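Local coordinates for mitochondrial dynamics protein MID49 (Mus musculus, PDB 4WOY), which regulates mitochondrial organisation as an outer-membrane receptor that recruits the fission mediator dynamin-related protein 1 to the mitochondrial surface and regulates its GTPase activity, at residues 89-101 with 198-210. The protein carries 1 engineered substitution. Numbering follows the deposited sequence.
Sequences DTVAAEPRCWAVR and EGLASNLWLQDLY. Engineered in segment 89-101: Ala93 (natural residue Arg).
With chi1 of Leu204 at -60°, CG stands opposite the carbonyl carbon, and the two methyls part, CD1 continuing the extended chain to Ala92 CB and Cys97 CB, CD2 lying 3.5 Å from Ala99 CB. One residue further on, Trp205 sends its side chain to the sheet face that Trp98 also occupies, where its ring meets Val100. The valine has CG1 anti to its backbone N, which leaves CG2 to sit over the face of the five-membered ring, 3.8 Å from its centroid, a CH-pi contact displaced toward the CD1–NE1 rim; Trp205 NE1 donates a hydrogen bond to Leu124 O. Between these two apolar groupings runs the backbone ladder of a short antiparallel strand pair, 97-101 with 205-208, inside the mixed sheet of the nucleotidyltransferase-like region of this fragment, predicted to be cytoplasmic. Trp98 and Trp205 form its hydrogen-bonded pair, Trp98 O receiving Trp205 N at 2.8 Å and Trp98 N reaching Trp205 O at 2.9 Å; Cys97 and Leu206 make the adjoining non-hydrogen-bonded pair. Strand 82-86 continues the sheet beyond 97-101, and strand 191-193 beyond 205-208. At the far end Gln207 N meets Arg96 O almost straight (172°), and a water donates to that same oxygen and to Gln207 O. The extended Gln207 side chain crosses the Trp98 indole with its amide plane turned 37° from the ring; Gln207 NE2 lies 3.9 Å from Trp98 NE1, a contact between two donors and not a hydrogen bond, while Gln207 OE1 accepts from Asn297 ND2.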
ATOM      1  N   ASP A  89       3.348  10.625  19.669  1.00 47.87           N
ATOM      2  CA  ASP A  89       3.274  10.826  21.115  1.00 42.02           C
ATOM      3  C   ASP A  89       4.142   9.830  21.892  1.00 39.80           C
ATOM      4  O   ASP A  89       4.235   9.895  23.117  1.00 51.34           O
ATOM      5  CB  ASP A  89       1.822  10.711  21.596  1.00 52.40           C
ATOM      6  CG  ASP A  89       0.921  11.828  21.060  1.00 57.24           C
ATOM      7  OD1 ASP A  89       1.376  12.976  20.846  1.00 62.35           O
ATOM      8  OD2 ASP A  89      -0.271  11.542  20.837  1.00 55.94           O
ATOM      9  N   THR A  90       4.798   8.919  21.184  1.00 37.91           N
ATOM     10  CA  THR A  90       5.756   8.039  21.826  1.00 37.01           C
ATOM     11  C   THR A  90       7.158   8.670  21.803  1.00 42.22           C
ATOM     12  O   THR A  90       7.326   9.747  21.258  1.00 39.58           O
ATOM     13  CB  THR A  90       5.786   6.660  21.156  1.00 34.84           C
ATOM     14  OG1 THR A  90       6.239   6.794  19.798  1.00 38.82           O
ATOM     15  CG2 THR A  90       4.418   6.065  21.140  1.00 40.31           C
ATOM     16  N   VAL A  91       8.144   8.006  22.414  1.00 43.70           N
ATOM     17  CA  VAL A  91       9.513   8.520  22.441  1.00 41.43           C
ATOM     18  C   VAL A  91      10.198   8.511  21.051  1.00 39.32           C
ATOM     19  O   VAL A  91      11.014   9.378  20.757  1.00 41.10           O
ATOM     20  CB  VAL A  91      10.356   7.746  23.468  1.00 39.62           C
ATOM     21  CG1 VAL A  91       9.924   8.123  24.885  1.00 40.66           C
ATOM     22  CG2 VAL A  91      10.259   6.247  23.234  1.00 37.58           C
ATOM     23  N   ALA A  92       9.852   7.552  20.197  1.00 37.43           N
ATOM     24  CA  ALA A  92      10.052   7.711  18.755  1.00 37.61           C
ATOM     25  C   ALA A  92       8.957   8.688  18.464  1.00 52.03           C
ATOM     26  O   ALA A  92       7.830   8.455  18.861  1.00 79.37           O
ATOM     27  CB  ALA A  92       9.870   6.412  17.984  1.00 35.73           C
ATOM     28  N   ALA A  93       9.235   9.782  17.806  1.00 43.16           N
ATOM     29  CA  ALA A  93       8.188  10.789  17.656  1.00 40.62           C
ATOM     30  C   ALA A  93       7.793  10.768  16.220  1.00 40.09           C
ATOM     31  O   ALA A  93       8.025  11.708  15.482  1.00 41.81           O
ATOM     32  CB  ALA A  93       8.684  12.162  18.094  1.00 20.00           C
ATOM     33  N   GLU A  94       7.279   9.618  15.813  1.00 38.06           N
ATOM     34  CA  GLU A  94       7.134   9.270  14.425  1.00 43.85           C
ATOM     35  C   GLU A  94       5.678   9.288  14.029  1.00 41.52           C
ATOM     36  O   GLU A  94       4.930   8.365  14.367  1.00 35.38           O
ATOM     37  CB  GLU A  94       7.754   7.874  14.173  1.00 35.83           C
ATOM     38  CG  GLU A  94       7.667   7.412  12.738  1.00 46.26           C
ATOM     39  CD  GLU A  94       8.086   8.486  11.743  1.00 53.90           C
ATOM     40  OE1 GLU A  94       9.307   8.760  11.621  1.00 64.93           O
ATOM     41  OE2 GLU A  94       7.194   9.079  11.101  1.00 56.26           O
ATOM     42  N   PRO A  95       5.267  10.337  13.297  1.00 38.50           N
ATOM     43  CA  PRO A  95       3.867  10.423  12.865  1.00 44.32           C
ATOM     44  C   PRO A  95       3.445   9.282  11.909  1.00 36.73           C
ATOM     45  O   PRO A  95       2.266   8.961  11.861  1.00 37.23           O
ATOM     46  CB  PRO A  95       3.799  11.798  12.190  1.00 40.97           C
ATOM     47  CG  PRO A  95       5.222  12.104  11.809  1.00 41.76           C
ATOM     48  CD  PRO A  95       6.063  11.498  12.859  1.00 40.77           C
ATOM     49  N   ARG A  96       4.379   8.634  11.219  1.00 43.22           N
ATOM     50  CA  ARG A  96       4.024   7.519  10.323  1.00 45.63           C
ATOM     51  C   ARG A  96       3.618   6.257  11.071  1.00 51.26           C
ATOM     52  O   ARG A  96       3.096   5.323  10.454  1.00 48.03           O
ATOM     53  CB  ARG A  96       5.190   7.163   9.391  1.00 40.88           C
ATOM     54  CG  ARG A  96       5.537   8.207   8.354  1.00 50.52           C
ATOM     55  CD  ARG A  96       6.826   7.818   7.654  1.00 64.91           C
ATOM     56  NE  ARG A  96       7.554   8.974   7.127  1.00 86.02           N
ATOM     57  CZ  ARG A  96       7.672   9.278   5.831  1.00 98.56           C
ATOM     58  NH1 ARG A  96       7.107   8.513   4.899  1.00 93.92           N
ATOM     59  NH2 ARG A  96       8.362  10.354   5.466  1.00104.63           N
ATOM     60  N   CYS A  97       3.854   6.217  12.385  1.00 55.78           N
ATOM     61  CA  CYS A  97       3.667   4.974  13.152  1.00 46.91           C
ATOM     62  C   CYS A  97       2.680   5.078  14.302  1.00 36.60           C
ATOM     63  O   CYS A  97       2.218   6.144  14.666  1.00 48.63           O
ATOM     64  CB  CYS A  97       4.997   4.475  13.727  1.00 41.11           C
ATOM     65  SG  CYS A  97       6.273   4.143  12.525  1.00 41.62           S
ATOM     66  N   TRP A  98       2.367   3.931  14.878  1.00 42.29           N
ATOM     67  CA  TRP A  98       1.434   3.842  15.994  1.00 43.46           C
ATOM     68  C   TRP A  98       1.856   2.706  16.931  1.00 38.23           C
ATOM     69  O   TRP A  98       2.398   1.684  16.467  1.00 34.50           O
ATOM     70  CB  TRP A  98      -0.003   3.620  15.480  1.00 39.50           C
ATOM     71  CG  TRP A  98      -0.721   4.874  15.045  1.00 47.19           C
ATOM     72  CD1 TRP A  98      -0.463   5.662  13.943  1.00 49.47           C
ATOM     73  CD2 TRP A  98      -1.829   5.484  15.713  1.00 47.68           C
ATOM     74  NE1 TRP A  98      -1.336   6.722  13.898  1.00 57.35           N
ATOM     75  CE2 TRP A  98      -2.189   6.632  14.969  1.00 52.21           C
ATOM     76  CE3 TRP A  98      -2.548   5.170  16.864  1.00 50.64           C
ATOM     77  CZ2 TRP A  98      -3.235   7.456  15.340  1.00 60.35           C
ATOM     78  CZ3 TRP A  98      -3.603   5.996  17.233  1.00 66.77           C
ATOM     79  CH2 TRP A  98      -3.937   7.120  16.470  1.00 73.02           C
ATOM     80  N   ALA A  99       1.625   2.875  18.236  1.00 36.00           N
ATOM     81  CA  ALA A  99       1.903   1.791  19.186  1.00 38.12           C
ATOM     82  C   ALA A  99       0.597   1.129  19.594  1.00 32.89           C
ATOM     83  O   ALA A  99      -0.468   1.740  19.567  1.00 31.47           O
ATOM     84  CB  ALA A  99       2.658   2.275  20.404  1.00 30.21           C
ATOM     85  N   VAL A 100       0.696  -0.144  19.928  1.00 39.14           N
ATOM     86  CA  VAL A 100      -0.436  -0.917  20.383  1.00 32.87           C
ATOM     87  C   VAL A 100      -0.123  -1.322  21.836  1.00 37.70           C
ATOM     88  O   VAL A 100       0.761  -2.149  22.092  1.00 39.71           O
ATOM     89  CB  VAL A 100      -0.704  -2.161  19.454  1.00 40.33           C
ATOM     90  CG1 VAL A 100      -1.901  -2.939  19.920  1.00 37.33           C
ATOM     91  CG2 VAL A 100      -0.904  -1.732  18.006  1.00 32.17           C
ATOM     92  N   ARG A 101      -0.843  -0.706  22.775  1.00 39.25           N
ATOM     93  CA  ARG A 101      -0.558  -0.804  24.205  1.00 34.43           C
ATOM     94  C   ARG A 101      -1.434  -1.863  24.856  1.00 42.94           C
ATOM     95  O   ARG A 101      -2.658  -1.858  24.729  1.00 44.27           O
ATOM     96  CB  ARG A 101      -0.794   0.554  24.888  1.00 43.08           C
ATOM     97  CG  ARG A 101      -0.360   0.646  26.343  1.00 44.39           C
ATOM     98  CD  ARG A 101      -0.911   1.919  27.019  1.00 49.43           C
ATOM     99  NE  ARG A 101      -0.067   3.090  26.799  1.00 67.81           N
ATOM    100  CZ  ARG A 101      -0.520   4.340  26.709  1.00 81.33           C
ATOM    101  NH1 ARG A 101      -1.829   4.597  26.802  1.00 95.20           N
ATOM    102  NH2 ARG A 101       0.336   5.339  26.513  1.00 82.23           N
ATOM    103  N   GLU A 198      13.242  -1.432   9.887  1.00143.95           N
ATOM    104  CA  GLU A 198      13.859  -2.271  10.915  1.00150.05           C
ATOM    105  C   GLU A 198      14.926  -1.505  11.668  1.00150.07           C
ATOM    106  O   GLU A 198      15.558  -2.019  12.594  1.00153.24           O
ATOM    107  CB  GLU A 198      14.434  -3.550  10.293  1.00155.50           C
ATOM    108  CG  GLU A 198      13.376  -4.603   9.990  1.00152.37           C
ATOM    109  CD  GLU A 198      13.919  -5.791   9.228  1.00152.22           C
ATOM    110  OE1 GLU A 198      14.440  -5.595   8.112  1.00151.85           O
ATOM    111  OE2 GLU A 198      13.822  -6.922   9.747  1.00154.14           O
ATOM    112  N   GLY A 199      15.113  -0.262  11.248  1.00159.79           N
ATOM    113  CA  GLY A 199      15.836   0.707  12.039  1.00149.43           C
ATOM    114  C   GLY A 199      14.757   1.376  12.882  1.00138.94           C
ATOM    115  O   GLY A 199      13.565   1.144  12.650  1.00135.26           O
ATOM    116  N   LEU A 200      15.175   2.195  13.847  1.00146.78           N
ATOM    117  CA  LEU A 200      14.288   2.971  14.733  1.00140.14           C
ATOM    118  C   LEU A 200      13.269   2.098  15.504  1.00138.00           C
ATOM    119  O   LEU A 200      13.667   1.174  16.214  1.00137.10           O
ATOM    120  CB  LEU A 200      13.568   4.074  13.938  1.00134.73           C
ATOM    121  CG  LEU A 200      13.003   5.272  14.720  1.00137.13           C
ATOM    122  CD1 LEU A 200      14.088   5.912  15.587  1.00133.43           C
ATOM    123  CD2 LEU A 200      12.335   6.311  13.805  1.00133.60           C
ATOM    124  N   ALA A 201      11.972   2.380  15.364  1.00143.82           N
ATOM    125  CA  ALA A 201      10.931   1.726  16.171  1.00126.90           C
ATOM    126  C   ALA A 201      10.158   0.580  15.500  1.00105.67           C
ATOM    127  O   ALA A 201       9.033   0.762  15.044  1.00109.86           O
ATOM    128  CB  ALA A 201       9.967   2.760  16.628  1.00123.16           C
ATOM    129  N   SER A 202      10.744  -0.610  15.520  1.00 59.67           N
ATOM    130  CA  SER A 202      10.179  -1.781  14.863  1.00 60.78           C
ATOM    131  C   SER A 202       9.162  -2.440  15.763  1.00 61.34           C
ATOM    132  O   SER A 202       8.371  -3.273  15.318  1.00 68.71           O
ATOM    133  CB  SER A 202      11.275  -2.780  14.460  1.00 72.93           C
ATOM    134  OG  SER A 202      11.742  -2.562  13.137  1.00 80.60           O
ATOM    135  N   ASN A 203       9.141  -2.036  17.022  1.00 43.10           N
ATOM    136  CA  ASN A 203       8.012  -2.406  17.854  1.00 40.92           C
ATOM    137  C   ASN A 203       6.738  -1.671  17.381  1.00 39.36           C
ATOM    138  O   ASN A 203       5.642  -2.203  17.469  1.00 38.11           O
ATOM    139  CB  ASN A 203       8.318  -2.102  19.324  1.00 40.46           C
ATOM    140  CG  ASN A 203       9.476  -2.937  19.862  1.00 41.96           C
ATOM    141  OD1 ASN A 203       9.633  -4.109  19.508  1.00 42.72           O
ATOM    142  ND2 ASN A 203      10.313  -2.319  20.697  1.00 42.68           N
ATOM    143  N   LEU A 204       6.894  -0.480  16.815  1.00 39.77           N
ATOM    144  CA  LEU A 204       5.745   0.270  16.324  1.00 43.34           C
ATOM    145  C   LEU A 204       5.152  -0.301  15.027  1.00 43.96           C
ATOM    146  O   LEU A 204       5.853  -0.925  14.227  1.00 40.14           O
ATOM    147  CB  LEU A 204       6.110   1.738  16.115  1.00 39.46           C
ATOM    148  CG  LEU A 204       6.585   2.444  17.390  1.00 39.80           C
ATOM    149  CD1 LEU A 204       6.930   3.880  17.113  1.00 41.24           C
ATOM    150  CD2 LEU A 204       5.552   2.361  18.494  1.00 38.10           C
ATOM    151  N   TRP A 205       3.853  -0.076  14.856  1.00 38.62           N
ATOM    152  CA  TRP A 205       3.096  -0.451  13.662  1.00 37.77           C
ATOM    153  C   TRP A 205       3.107   0.697  12.654  1.00 42.88           C
ATOM    154  O   TRP A 205       3.284   1.851  13.037  1.00 42.16           O
ATOM    155  CB  TRP A 205       1.653  -0.807  14.044  1.00 36.68           C
ATOM    156  CG  TRP A 205       1.624  -2.022  14.877  1.00 36.48           C
ATOM    157  CD1 TRP A 205       2.162  -2.180  16.122  1.00 36.08           C
ATOM    158  CD2 TRP A 205       1.079  -3.288  14.512  1.00 37.00           C
ATOM    159  NE1 TRP A 205       1.985  -3.469  16.554  1.00 36.25           N
ATOM    160  CE2 TRP A 205       1.319  -4.167  15.591  1.00 36.94           C
ATOM    161  CE3 TRP A 205       0.403  -3.760  13.382  1.00 37.78           C
ATOM    162  CZ2 TRP A 205       0.907  -5.486  15.568  1.00 37.77           C
ATOM    163  CZ3 TRP A 205       0.000  -5.063  13.362  1.00 38.66           C
ATOM    164  CH2 TRP A 205       0.249  -5.920  14.450  1.00 38.73           C
ATOM    165  N   LEU A 206       2.931   0.388  11.373  1.00 38.97           N
ATOM    166  CA  LEU A 206       2.915   1.427  10.364  1.00 39.66           C
ATOM    167  C   LEU A 206       1.456   1.798  10.007  1.00 38.90           C
ATOM    168  O   LEU A 206       0.592   0.936   9.793  1.00 38.57           O
ATOM    169  CB  LEU A 206       3.681   0.950   9.139  1.00 41.21           C
ATOM    170  CG  LEU A 206       3.916   1.933   8.009  1.00 42.27           C
ATOM    171  CD1 LEU A 206       5.009   2.897   8.446  1.00 43.32           C
ATOM    172  CD2 LEU A 206       4.315   1.191   6.780  1.00 43.68           C
ATOM    173  N   GLN A 207       1.166   3.084   9.954  1.00 39.00           N
ATOM    174  CA  GLN A 207      -0.175   3.499   9.586  1.00 38.68           C
ATOM    175  C   GLN A 207      -0.397   3.245   8.109  1.00 44.99           C
ATOM    176  O   GLN A 207       0.428   3.599   7.269  1.00 40.42           O
ATOM    177  CB  GLN A 207      -0.408   4.974   9.878  1.00 43.98           C
ATOM    178  CG  GLN A 207      -1.788   5.440   9.469  1.00 39.10           C
ATOM    179  CD  GLN A 207      -1.988   6.927   9.673  1.00 40.07           C
ATOM    180  OE1 GLN A 207      -1.230   7.752   9.145  1.00 45.23           O
ATOM    181  NE2 GLN A 207      -2.993   7.282  10.466  1.00 40.04           N
ATOM    182  N   ASP A 208      -1.543   2.664   7.801  1.00 49.48           N
ATOM    183  CA  ASP A 208      -1.921   2.438   6.428  1.00 39.91           C
ATOM    184  C   ASP A 208      -3.197   3.207   6.106  1.00 40.05           C
ATOM    185  O   ASP A 208      -4.271   2.851   6.578  1.00 39.78           O
ATOM    186  CB  ASP A 208      -2.128   0.954   6.180  1.00 44.88           C
ATOM    187  CG  ASP A 208      -2.679   0.679   4.788  1.00 46.98           C
ATOM    188  OD1 ASP A 208      -2.229   1.364   3.848  1.00 49.70           O
ATOM    189  OD2 ASP A 208      -3.567  -0.195   4.649  1.00 46.48           O
ATOM    190  N   LEU A 209      -3.059   4.269   5.314  1.00 40.80           N
ATOM    191  CA  LEU A 209      -4.205   5.091   4.923  1.00 41.30           C
ATOM    192  C   LEU A 209      -4.835   4.648   3.598  1.00 47.20           C
ATOM    193  O   LEU A 209      -5.801   5.265   3.133  1.00 42.81           O
ATOM    194  CB  LEU A 209      -3.819   6.568   4.835  1.00 42.03           C
ATOM    195  CG  LEU A 209      -3.421   7.190   6.181  1.00 44.37           C
ATOM    196  CD1 LEU A 209      -3.016   8.672   6.066  1.00 43.02           C
ATOM    197  CD2 LEU A 209      -4.531   6.988   7.227  1.00 43.52           C
ATOM    198  N   TYR A 210      -4.305   3.585   3.001  1.00 42.23           N
ATOM    199  CA  TYR A 210      -4.755   3.174   1.679  1.00 49.22           C
ATOM    200  C   TYR A 210      -6.302   2.956   1.589  1.00 43.69           C
ATOM    201  O   TYR A 210      -6.928   3.488   0.679  1.00 44.63           O
ATOM    202  CB  TYR A 210      -3.993   1.913   1.225  1.00 43.65           C
ATOM    203  CG  TYR A 210      -4.541   1.320  -0.056  1.00 44.92           C
ATOM    204  CD1 TYR A 210      -4.068   1.745  -1.302  1.00 45.88           C
ATOM    205  CD2 TYR A 210      -5.551   0.362  -0.021  1.00 45.46           C
ATOM    206  CE1 TYR A 210      -4.574   1.225  -2.475  1.00 47.17           C
ATOM    207  CE2 TYR A 210      -6.064  -0.156  -1.182  1.00 51.87           C
ATOM    208  CZ  TYR A 210      -5.571   0.271  -2.410  1.00 47.73           C
ATOM    209  OH  TYR A 210      -6.107  -0.250  -3.556  1.00 49.30           O
TER
HETATM  210  O   HOH W   1       2.721   5.629   7.451  1.00 45.75           O